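Local coordinates for protein tyrosine--tRNA ligase (Archaeoglobus fulgidus, PDB 2CYB) that probably attaches tyrosine to its cognate tRNA in two steps, activating the amino acid with ATP and then transferring it to the acceptor end, at residues P33-Y39 / G63-L69; L207-G212 / E248-D253; I73-E79 / Q155-M161. One frame throughout, in Å; residues are numbered along the deposited sequence.

From the N terminus, interaction 1 comes first: strand 34-39 runs into helix 47-61 and returns as strand 65-70, so the contact closes a beta-alpha-beta unit in the central sheet. Helix 72-77 follows directly, and interaction 3 closes a much longer excursion by setting it against helix 154-168. Interaction 2 opens last, joining the loop after strand 200-204 to the start of helix 250-263. The three are in series; none nests in or crosses another. Interactions 1 and 3, centres about 20 Å apart, both touch the bound tyrosine. Interaction 2 lies beyond the chain's centre from interaction 1, their centres about 27 Å apart, and it touches neither interaction 1 nor interaction 3.

Interaction 1 of 3, residues P33-Y39 / G63-L69. With TYR (tyrosine), chain C.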
loop_
_atom_site.group_PDB
_atom_site.type_symbol
_atom_site.label_atom_id
_atom_site.label_comp_id
_atom_site.label_asym_id
_atom_site.label_seq_id
_atom_site.Cartn_x
_atom_site.Cartn_y
_atom_site.Cartn_z
ATOM N N PRO A 33 13.554 -5.903 28.935
ATOM C CA PRO A 33 13.585 -5.979 27.470
ATOM C C PRO A 33 12.388 -6.740 26.908
ATOM O O PRO A 33 11.924 -7.716 27.500
ATOM C CB PRO A 33 14.903 -6.702 27.185
ATOM C CG PRO A 33 15.721 -6.467 28.428
ATOM C CD PRO A 33 14.695 -6.633 29.507
ATOM N N ARG A 34 11.896 -6.292 25.758
ATOM C CA ARG A 34 10.757 -6.938 25.123
ATOM C C ARG A 34 11.139 -7.463 23.739
ATOM O O ARG A 34 11.758 -6.754 22.939
ATOM C CB ARG A 34 9.596 -5.946 24.997
ATOM C CG ARG A 34 8.310 -6.549 24.461
ATOM C CD ARG A 34 7.203 -5.509 24.427
ATOM N NE ARG A 34 6.853 -5.044 25.766
ATOM C CZ ARG A 34 5.904 -4.153 26.034
ATOM N NH1 ARG A 34 5.192 -3.610 25.051
ATOM N NH2 ARG A 34 5.663 -3.805 27.292
ATOM N N ALA A 35 10.782 -8.716 23.479
ATOM C CA ALA A 35 11.057 -9.349 22.196
ATOM C C ALA A 35 9.762 -9.939 21.654
ATOM O O ALA A 35 8.824 -10.207 22.408
ATOM C CB ALA A 35 12.097 -10.451 22.362
ATOM N N TYR A 36 9.703 -10.130 20.341
ATOM C CA TYR A 36 8.520 -10.716 19.729
ATOM C C TYR A 36 8.887 -11.433 18.446
ATOM O O TYR A 36 10.001 -11.317 17.946
ATOM C CB TYR A 36 7.468 -9.635 19.377
ATOM C CG TYR A 36 7.511 -9.106 17.936
ATOM C CD1 TYR A 36 6.361 -9.114 17.134
ATOM C CD2 TYR A 36 8.685 -8.576 17.391
ATOM C CE1 TYR A 36 6.379 -8.604 15.830
ATOM C CE2 TYR A 36 8.717 -8.066 16.089
ATOM C CZ TYR A 36 7.560 -8.081 15.317
ATOM O OH TYR A 36 7.589 -7.554 14.046
ATOM N N VAL A 37 7.916 -12.177 17.943
ATOM C CA VAL A 37 8.015 -12.852 16.665
ATOM C C VAL A 37 6.598 -12.716 16.148
ATOM O O VAL A 37 5.630 -12.784 16.918
ATOM C CB VAL A 37 8.357 -14.361 16.752
ATOM C CG1 VAL A 37 8.362 -14.950 15.325
ATOM C CG2 VAL A 37 9.726 -14.573 17.390
ATOM N N GLY A 38 6.473 -12.490 14.851
ATOM C CA GLY A 38 5.154 -12.377 14.268
ATOM C C GLY A 38 4.938 -13.575 13.380
ATOM O O GLY A 38 5.883 -14.066 12.764
ATOM N N TYR A 39 3.701 -14.057 13.326
ATOM C CA TYR A 39 3.370 -15.205 12.489
ATOM C C TYR A 39 2.091 -14.996 11.691
ATOM O O TYR A 39 1.075 -14.575 12.245
ATOM C CB TYR A 39 3.151 -16.461 13.338
ATOM C CG TYR A 39 4.312 -16.890 14.203
ATOM C CD1 TYR A 39 4.393 -16.490 15.541
ATOM C CD2 TYR A 39 5.304 -17.737 13.704
ATOM C CE1 TYR A 39 5.428 -16.929 16.365
ATOM C CE2 TYR A 39 6.350 -18.182 14.525
ATOM C CZ TYR A 39 6.399 -17.772 15.854
ATOM O OH TYR A 39 7.414 -18.204 16.681
ATOM N N GLY A 63 14.939 -13.615 30.889
ATOM C CA GLY A 63 14.361 -12.409 31.463
ATOM C C GLY A 63 13.565 -11.456 30.586
ATOM O O GLY A 63 13.056 -10.451 31.085
ATOM N N PHE A 64 13.452 -11.751 29.293
ATOM C CA PHE A 64 12.705 -10.889 28.376
ATOM C C PHE A 64 11.200 -11.025 28.521
ATOM O O PHE A 64 10.696 -12.060 28.960
ATOM C CB PHE A 64 13.032 -11.221 26.914
ATOM C CG PHE A 64 14.268 -10.568 26.389
ATOM C CD1 PHE A 64 15.519 -10.895 26.895
ATOM C CD2 PHE A 64 14.185 -9.643 25.349
ATOM C CE1 PHE A 64 16.670 -10.315 26.374
ATOM C CE2 PHE A 64 15.329 -9.056 24.819
ATOM C CZ PHE A 64 16.579 -9.394 25.334
ATOM N N GLU A 65 10.498 -9.958 28.140
ATOM C CA GLU A 65 9.038 -9.926 28.121
ATOM C C GLU A 65 8.787 -10.466 26.716
ATOM O O GLU A 65 9.488 -10.071 25.788
ATOM C CB GLU A 65 8.509 -8.485 28.183
ATOM C CG GLU A 65 8.714 -7.751 29.499
ATOM C CD GLU A 65 8.091 -6.357 29.490
ATOM O OE1 GLU A 65 8.015 -5.730 30.565
ATOM O OE2 GLU A 65 7.680 -5.880 28.409
ATOM N N ILE A 66 7.810 -11.350 26.550
ATOM C CA ILE A 66 7.552 -11.930 25.236
ATOM C C ILE A 66 6.197 -11.618 24.626
ATOM O O ILE A 66 5.155 -11.761 25.269
ATOM C CB ILE A 66 7.695 -13.473 25.267
ATOM C CG1 ILE A 66 9.090 -13.867 25.752
ATOM C CG2 ILE A 66 7.437 -14.051 23.878
ATOM C CD1 ILE A 66 10.218 -13.344 24.899
ATOM N N ILE A 67 6.218 -11.193 23.368
ATOM C CA ILE A 67 4.986 -10.915 22.652
ATOM C C ILE A 67 4.934 -11.816 21.424
ATOM O O ILE A 67 5.924 -11.955 20.707
ATOM C CB ILE A 67 4.909 -9.454 22.165
ATOM C CG1 ILE A 67 4.868 -8.504 23.360
ATOM C CG2 ILE A 67 3.667 -9.263 21.295
ATOM C CD1 ILE A 67 4.744 -7.049 22.965
ATOM N N VAL A 68 3.790 -12.448 21.201
ATOM C CA VAL A 68 3.614 -13.285 20.025
ATOM C C VAL A 68 2.544 -12.599 19.198
ATOM O O VAL A 68 1.403 -12.464 19.634
ATOM C CB VAL A 68 3.123 -14.700 20.368
ATOM C CG1 VAL A 68 2.812 -15.470 19.081
ATOM C CG2 VAL A 68 4.182 -15.437 21.171
ATOM N N LEU A 69 2.918 -12.150 18.008
ATOM C CA LEU A 69 1.968 -11.479 17.134
ATOM C C LEU A 69 1.342 -12.439 16.137
ATOM O O LEU A 69 2.034 -13.031 15.299
ATOM C CB LEU A 69 2.648 -10.334 16.369
ATOM C CG LEU A 69 1.789 -9.673 15.275
ATOM C CD1 LEU A 69 0.588 -8.972 15.905
ATOM C CD2 LEU A 69 2.637 -8.678 14.502
HETATM N N TYR C . 6.922 -11.804 7.830
HETATM C CA TYR C . 6.792 -12.901 8.820
HETATM C C TYR C . 6.894 -14.266 8.143
HETATM O O TYR C . 6.800 -15.277 8.858
HETATM C CB TYR C . 5.457 -12.762 9.560
HETATM C CG TYR C . 5.387 -11.471 10.340
HETATM C CD1 TYR C . 4.360 -10.550 10.129
HETATM C CD2 TYR C . 6.366 -11.170 11.296
HETATM C CE1 TYR C . 4.307 -9.352 10.863
HETATM C CE2 TYR C . 6.325 -9.994 12.023
HETATM C CZ TYR C . 5.295 -9.088 11.807
HETATM O OH TYR C . 5.257 -7.936 12.551
HETATM O OXT TYR C . 7.084 -14.305 6.910
#
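Arg34 and Glu65 mark the partly exposed side of this contact, while the rest of the two strands is packed deep in the protein. Arg34 meets the carboxylate side-on: NE lies 2.9 Å from Glu65 OE2, and NH2 shares the same oxygen. Guanidinium and carboxylate are nearly coplanar, 24° apart. The arginine reaches there with CG anti to its own N (chi1 -175°) and a bend at chi3, and NH1 goes instead to the carbonyl of Leu169. Its CD also rests close to CD1 of Ile67.

Inward, Pro33 lays CB over one face of the Phe64 ring, 3.6 Å from the centroid, a CH-pi contact. Phe64 CD2 in turn touches Ala35 CB. The strands run parallel, 20° apart, and are stitched by main-chain bonds from Glu65 N to Pro33 O (2.7 Å) through to Tyr39 N and Leu69 O (2.8 Å). The bond from Val37 N to Ile67 O is weak. Strand 34-39 sits between 65-70 and 173-177, and helix 47-61 packs against Val37, Tyr39, Phe64 and Ile66: this is the parallel beta-alpha-beta crossover of the class I Rossmann fold.

On the face opposite that helix, Tyr36 and Leu69 lie side by side, CE1 and CD2 4.0 Å apart, and both reach the bound tyrosine. Tyr36 OH is 2.8 Å from the ligand OH, which lies at the edge of the Tyr36 ring, while Leu69 CD2 packs against that ligand hydroxyl. Gly38 has no side chain to crowd the substrate ring. Asp165 OD1 also bonds the ligand, probably at the phenol end, since it lies near Leu69. Substrate recognition here therefore combines polar partners with an apolar wall beside them, and the paired C-terminal ends of two interior parallel strands set the spacing.

Interaction 2 of 3, residues L207-G212 / E248-D253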
loop_
_atom_site.group_PDB
_atom_site.type_symbol
_atom_site.label_atom_id
_atom_site.label_comp_id
_atom_site.label_asym_id
_atom_site.label_seq_id
_atom_site.Cartn_x
_atom_site.Cartn_y
_atom_site.Cartn_z
ATOM N N LEU A 207 15.391 -23.460 8.160
ATOM C CA LEU A 207 15.485 -24.917 8.155
ATOM C C LEU A 207 15.241 -25.540 6.790
ATOM O O LEU A 207 14.215 -25.288 6.163
ATOM C CB LEU A 207 14.482 -25.516 9.137
ATOM C CG LEU A 207 14.753 -25.411 10.632
ATOM C CD1 LEU A 207 13.593 -26.059 11.386
ATOM C CD2 LEU A 207 16.076 -26.100 10.974
ATOM N N VAL A 208 16.178 -26.360 6.329
ATOM C CA VAL A 208 15.994 -27.022 5.048
ATOM C C VAL A 208 14.966 -28.123 5.272
ATOM O O VAL A 208 14.764 -28.575 6.404
ATOM C CB VAL A 208 17.307 -27.640 4.527
ATOM C CG1 VAL A 208 18.376 -26.565 4.442
ATOM C CG2 VAL A 208 17.756 -28.782 5.434
ATOM N N GLY A 209 14.301 -28.537 4.202
ATOM C CA GLY A 209 13.304 -29.586 4.319
ATOM C C GLY A 209 13.920 -30.959 4.534
ATOM O O GLY A 209 15.125 -31.137 4.374
ATOM N N LEU A 210 13.081 -31.927 4.887
ATOM C CA LEU A 210 13.513 -33.299 5.148
ATOM C C LEU A 210 14.295 -33.965 4.017
ATOM O O LEU A 210 15.049 -34.910 4.259
ATOM C CB LEU A 210 12.298 -34.155 5.510
ATOM C CG LEU A 210 11.611 -33.753 6.821
ATOM C CD1 LEU A 210 10.326 -34.539 7.005
ATOM C CD2 LEU A 210 12.564 -33.989 7.984
ATOM N N ASP A 211 14.118 -33.478 2.790
ATOM C CA ASP A 211 14.823 -34.033 1.636
ATOM C C ASP A 211 16.136 -33.307 1.344
ATOM O O ASP A 211 16.816 -33.617 0.367
ATOM C CB ASP A 211 13.936 -33.978 0.391
ATOM C CG ASP A 211 13.304 -32.613 0.191
ATOM O OD1 ASP A 211 13.961 -31.599 0.515
ATOM O OD2 ASP A 211 12.154 -32.557 -0.297
ATOM N N GLY A 212 16.485 -32.334 2.180
ATOM C CA GLY A 212 17.727 -31.607 1.981
ATOM C C GLY A 212 17.584 -30.388 1.096
ATOM O O GLY A 212 18.567 -29.703 0.801
ATOM N N GLU A 248 23.255 -28.676 6.699
ATOM C CA GLU A 248 22.161 -28.980 5.786
ATOM C C GLU A 248 21.625 -30.386 6.033
ATOM O O GLU A 248 20.917 -30.944 5.191
ATOM C CB GLU A 248 22.609 -28.851 4.321
ATOM C CG GLU A 248 21.464 -28.976 3.311
ATOM C CD GLU A 248 21.938 -29.130 1.873
ATOM O OE1 GLU A 248 22.646 -28.231 1.373
ATOM O OE2 GLU A 248 21.594 -30.155 1.240
ATOM N N ASN A 249 21.974 -30.964 7.180
ATOM C CA ASN A 249 21.489 -32.297 7.523
ATOM C C ASN A 249 20.232 -32.100 8.359
ATOM O O ASN A 249 20.303 -31.717 9.529
ATOM C CB ASN A 249 22.550 -33.081 8.311
ATOM C CG ASN A 249 22.177 -34.550 8.498
ATOM O OD1 ASN A 249 23.021 -35.442 8.354
ATOM N ND2 ASN A 249 20.915 -34.806 8.826
ATOM N N PRO A 250 19.061 -32.356 7.759
ATOM C CA PRO A 250 17.734 -32.227 8.368
ATOM C C PRO A 250 17.569 -32.914 9.716
ATOM O O PRO A 250 16.919 -32.384 10.614
ATOM C CB PRO A 250 16.812 -32.836 7.312
ATOM C CG PRO A 250 17.538 -32.573 6.039
ATOM C CD PRO A 250 18.951 -32.904 6.396
ATOM N N ILE A 251 18.137 -34.106 9.850
ATOM C CA ILE A 251 18.026 -34.848 11.095
ATOM C C ILE A 251 18.897 -34.219 12.179
ATOM O O ILE A 251 18.456 -34.057 13.320
ATOM C CB ILE A 251 18.417 -36.330 10.883
ATOM C CG1 ILE A 251 17.552 -36.915 9.767
ATOM C CG2 ILE A 251 18.224 -37.125 12.166
ATOM C CD1 ILE A 251 16.057 -36.733 9.990
ATOM N N LEU A 252 20.125 -33.863 11.820
ATOM C CA LEU A 252 21.022 -33.229 12.774
ATOM C C LEU A 252 20.411 -31.906 13.219
ATOM O O LEU A 252 20.523 -31.521 14.385
ATOM C CB LEU A 252 22.390 -32.983 12.146
ATOM C CG LEU A 252 23.359 -34.164 12.205
ATOM C CD1 LEU A 252 24.669 -33.781 11.537
ATOM C CD2 LEU A 252 23.598 -34.553 13.658
ATOM N N ASP A 253 19.749 -31.222 12.289
ATOM C CA ASP A 253 19.119 -29.947 12.598
ATOM C C ASP A 253 18.044 -30.107 13.656
ATOM O O ASP A 253 17.934 -29.275 14.554
ATOM C CB ASP A 253 18.514 -29.309 11.336
ATOM C CG ASP A 253 19.571 -28.687 10.432
ATOM O OD1 ASP A 253 19.248 -28.353 9.269
ATOM O OD2 ASP A 253 20.723 -28.526 10.886
HETATM O O HOH W 1 18.818 -26.353 7.746
HETATM O O HOH W 2 16.434 -28.677 8.869
#
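Val208 and Pro250 meet at about a right angle, the valine CG2 methyl coming 3.8 Å from CG of the proline ring. That methyl sits between the backbone N and carbonyl carbon of its own residue (chi1 of Val208 -56°), which places it against Pro250 and leaves CG1 to face Glu248. The Glu248 chain crosses Val208 at about a right angle too, extended with its CG 4.1 Å from Val208 CG1.

Pro250 opens helix 250-263, directly after Asn249 at the N-cap position. Pro250 CG lies 3.3 Å from Gly209 O, an oxygen already bonded to Gly212 N, 2.8 Å away, in the type I turn from Gly209 to Gly212. The proline ring thus packs against Val208 CG2, Gly209 O and, more loosely, Leu210 CD2. Gly212 O and Glu248 OE2, two acceptors 3.1 Å apart on the exposed side, are not hydrogen-bonded and do not attract.

One helical turn on, Leu207 and Asp253 slide past each other in opposite directions, CD2 of the leucine 4.0 Å from CB of the aspartate. Asp253 OD1 does not bond the loop directly. Two waters do the bridging: one accepts from Val208 N and donates to OD1 (2.6 Å), the other donates to both Val208 O and OD1. On the far side of the helix, Leu252 packs on helix 283-292.

No direct hydrogen bond joins the two segments, so the loop that leads toward the KMSKS region is held to the helix start by apolar packing and by water, with one carboxylate oxygen serving both backbone groups of Val208.

Interaction 3 of 3, residues I73-E79 / Q155-M161; sequences IHAYLNE and QMIYPLM. With TYR (tyrosine), chain C.
His74 points an edge at the face of Tyr158, planes 87° apart and CD2 over the centre of the phenol ring, a T-shaped pair with centroids 4.6 Å apart. His74 NE2 donates weakly to Tyr158 O (3.2 Å, 130°), just before Pro159, where the helix is kinked. One face of the same imidazole lies against CE1 of the bound tyrosine.

The chi1 of Tyr158, -176°, sets the ring on the carbonyl side of its residue and sends the hydroxyl to the substrate: the ligand N donates to Tyr158 OH at 2.8 Å, and the hydroxyl also bonds Glu40 OE1. The two helix segments run roughly antiparallel and form one wall of the tyrosine pocket in this class I Rossmann-fold synthetase. Leu77 CD1 fills in beside them, 3.9 Å from Met161 SD.

At the other end, Gln155 NE2 makes a weak bond to Glu79 OE2 (2.9 Å), their planes nearly perpendicular. That oxygen is held chiefly by salt bridges to Arg147 and Arg146, and Gln155 OE1 accepts from Met152 N. Glu79 itself, at positive phi, completes the Schellman motif ending helix 72-77.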
loop_
_atom_site.group_PDB
_atom_site.type_symbol
_atom_site.label_atom_id
_atom_site.label_comp_id
_atom_site.label_asym_id
_atom_site.label_seq_id
_atom_site.Cartn_x
_atom_site.Cartn_y
_atom_site.Cartn_z
ATOM N N ILE A 73 -3.765 -9.650 9.613
ATOM C CA ILE A 73 -3.840 -8.751 8.465
ATOM C C ILE A 73 -2.712 -9.099 7.485
ATOM O O ILE A 73 -2.923 -9.113 6.278
ATOM C CB ILE A 73 -3.702 -7.285 8.889
ATOM C CG1 ILE A 73 -4.811 -6.926 9.887
ATOM C CG2 ILE A 73 -3.766 -6.380 7.665
ATOM C CD1 ILE A 73 -6.201 -7.160 9.370
ATOM N N HIS A 74 -1.522 -9.387 8.007
ATOM C CA HIS A 74 -0.408 -9.759 7.134
ATOM C C HIS A 74 -0.747 -11.009 6.323
ATOM O O HIS A 74 -0.457 -11.083 5.121
ATOM C CB HIS A 74 0.870 -9.998 7.941
ATOM C CG HIS A 74 1.580 -8.737 8.315
ATOM N ND1 HIS A 74 1.197 -7.957 9.385
ATOM C CD2 HIS A 74 2.617 -8.093 7.729
ATOM C CE1 HIS A 74 1.971 -6.887 9.444
ATOM N NE2 HIS A 74 2.840 -6.945 8.450
ATOM N N ALA A 75 -1.361 -11.986 6.985
ATOM C CA ALA A 75 -1.763 -13.226 6.333
ATOM C C ALA A 75 -2.738 -12.895 5.201
ATOM O O ALA A 75 -2.684 -13.480 4.117
ATOM C CB ALA A 75 -2.424 -14.161 7.349
ATOM N N TYR A 76 -3.623 -11.941 5.454
ATOM C CA TYR A 76 -4.587 -11.548 4.440
ATOM C C TYR A 76 -3.875 -10.913 3.249
ATOM O O TYR A 76 -4.153 -11.239 2.097
ATOM C CB TYR A 76 -5.580 -10.541 5.005
ATOM C CG TYR A 76 -6.599 -10.097 3.987
ATOM C CD1 TYR A 76 -7.708 -10.888 3.696
ATOM C CD2 TYR A 76 -6.444 -8.899 3.300
ATOM C CE1 TYR A 76 -8.642 -10.491 2.744
ATOM C CE2 TYR A 76 -7.366 -8.489 2.346
ATOM C CZ TYR A 76 -8.466 -9.291 2.076
ATOM O OH TYR A 76 -9.397 -8.888 1.154
ATOM N N LEU A 77 -2.967 -9.990 3.539
ATOM C CA LEU A 77 -2.221 -9.291 2.495
ATOM C C LEU A 77 -1.368 -10.235 1.666
ATOM O O LEU A 77 -1.076 -9.964 0.496
ATOM C CB LEU A 77 -1.295 -8.258 3.119
ATOM C CG LEU A 77 -1.901 -7.104 3.905
ATOM C CD1 LEU A 77 -0.754 -6.280 4.492
ATOM C CD2 LEU A 77 -2.786 -6.257 2.986
ATOM N N ASN A 78 -0.947 -11.328 2.288
ATOM C CA ASN A 78 -0.085 -12.306 1.620
ATOM C C ASN A 78 -0.894 -13.466 1.040
ATOM O O ASN A 78 -0.391 -14.584 0.899
ATOM C CB ASN A 78 0.975 -12.821 2.608
ATOM C CG ASN A 78 2.275 -13.246 1.918
ATOM O OD1 ASN A 78 3.200 -13.747 2.566
ATOM N ND2 ASN A 78 2.348 -13.046 0.609
ATOM N N GLU A 79 -2.158 -13.183 0.733
ATOM C CA GLU A 79 -3.076 -14.139 0.108
ATOM C C GLU A 79 -3.274 -15.484 0.816
ATOM O O GLU A 79 -3.295 -16.539 0.168
ATOM C CB GLU A 79 -2.618 -14.388 -1.332
ATOM C CG GLU A 79 -2.116 -13.133 -2.044
ATOM C CD GLU A 79 -1.656 -13.408 -3.467
ATOM O OE1 GLU A 79 -2.518 -13.541 -4.363
ATOM O OE2 GLU A 79 -0.430 -13.504 -3.689
ATOM N N GLN A 155 1.216 -6.875 -1.063
ATOM C CA GLN A 155 2.489 -7.431 -0.631
ATOM C C GLN A 155 3.582 -6.366 -0.517
ATOM O O GLN A 155 4.636 -6.605 0.072
ATOM C CB GLN A 155 2.866 -8.597 -1.564
ATOM C CG GLN A 155 1.921 -9.793 -1.351
ATOM C CD GLN A 155 1.746 -10.693 -2.569
ATOM O OE1 GLN A 155 1.727 -10.229 -3.706
ATOM N NE2 GLN A 155 1.584 -11.989 -2.324
ATOM N N MET A 156 3.309 -5.170 -1.033
ATOM C CA MET A 156 4.271 -4.074 -0.948
ATOM C C MET A 156 3.996 -3.235 0.300
ATOM O O MET A 156 4.861 -2.493 0.766
ATOM C CB MET A 156 4.200 -3.200 -2.205
ATOM C CG MET A 156 4.454 -3.967 -3.496
ATOM S SD MET A 156 6.136 -4.663 -3.583
ATOM C CE MET A 156 5.835 -6.375 -3.060
ATOM N N ILE A 157 2.778 -3.343 0.829
ATOM C CA ILE A 157 2.392 -2.631 2.048
ATOM C C ILE A 157 2.869 -3.468 3.246
ATOM O O ILE A 157 3.289 -2.932 4.270
ATOM C CB ILE A 157 0.855 -2.484 2.141
ATOM C CG1 ILE A 157 0.350 -1.559 1.032
ATOM C CG2 ILE A 157 0.456 -1.954 3.516
ATOM C CD1 ILE A 157 -1.163 -1.563 0.897
ATOM N N TYR A 158 2.793 -4.789 3.082
ATOM C CA TYR A 158 3.187 -5.795 4.078
ATOM C C TYR A 158 4.485 -5.498 4.869
ATOM O O TYR A 158 4.470 -5.481 6.102
ATOM C CB TYR A 158 3.268 -7.156 3.354
ATOM C CG TYR A 158 3.574 -8.385 4.179
ATOM C CD1 TYR A 158 2.661 -9.448 4.251
ATOM C CD2 TYR A 158 4.803 -8.529 4.820
ATOM C CE1 TYR A 158 2.979 -10.624 4.937
ATOM C CE2 TYR A 158 5.127 -9.690 5.503
ATOM C CZ TYR A 158 4.219 -10.729 5.562
ATOM O OH TYR A 158 4.552 -11.858 6.271
ATOM N N PRO A 159 5.618 -5.245 4.180
ATOM C CA PRO A 159 6.859 -4.967 4.918
ATOM C C PRO A 159 6.816 -3.712 5.776
ATOM O O PRO A 159 7.391 -3.675 6.858
ATOM C CB PRO A 159 7.916 -4.877 3.812
ATOM C CG PRO A 159 7.120 -4.333 2.646
ATOM C CD PRO A 159 5.836 -5.138 2.726
ATOM N N LEU A 160 6.134 -2.685 5.292
ATOM C CA LEU A 160 6.020 -1.447 6.046
ATOM C C LEU A 160 5.297 -1.707 7.366
ATOM O O LEU A 160 5.694 -1.203 8.419
ATOM C CB LEU A 160 5.245 -0.406 5.238
ATOM C CG LEU A 160 5.701 -0.196 3.792
ATOM C CD1 LEU A 160 4.875 0.927 3.175
ATOM C CD2 LEU A 160 7.188 0.136 3.749
ATOM N N MET A 161 4.236 -2.502 7.300
ATOM C CA MET A 161 3.454 -2.821 8.477
ATOM C C MET A 161 4.231 -3.685 9.447
ATOM O O MET A 161 4.085 -3.534 10.651
ATOM C CB MET A 161 2.150 -3.508 8.078
ATOM C CG MET A 161 1.120 -2.541 7.512
ATOM S SD MET A 161 -0.405 -3.391 7.077
ATOM C CE MET A 161 -0.872 -4.137 8.656
HETATM N N TYR C . 6.922 -11.804 7.830
HETATM C CA TYR C . 6.792 -12.901 8.820
HETATM C C TYR C . 6.894 -14.266 8.143
HETATM O O TYR C . 6.800 -15.277 8.858
HETATM C CB TYR C . 5.457 -12.762 9.560
HETATM C CG TYR C . 5.387 -11.471 10.340
HETATM C CD1 TYR C . 4.360 -10.550 10.129
HETATM C CD2 TYR C . 6.366 -11.170 11.296
HETATM C CE1 TYR C . 4.307 -9.352 10.863
HETATM C CE2 TYR C . 6.325 -9.994 12.023
HETATM C CZ TYR C . 5.295 -9.088 11.807
HETATM O OH TYR C . 5.257 -7.936 12.551
HETATM O OXT TYR C . 7.084 -14.305 6.910
#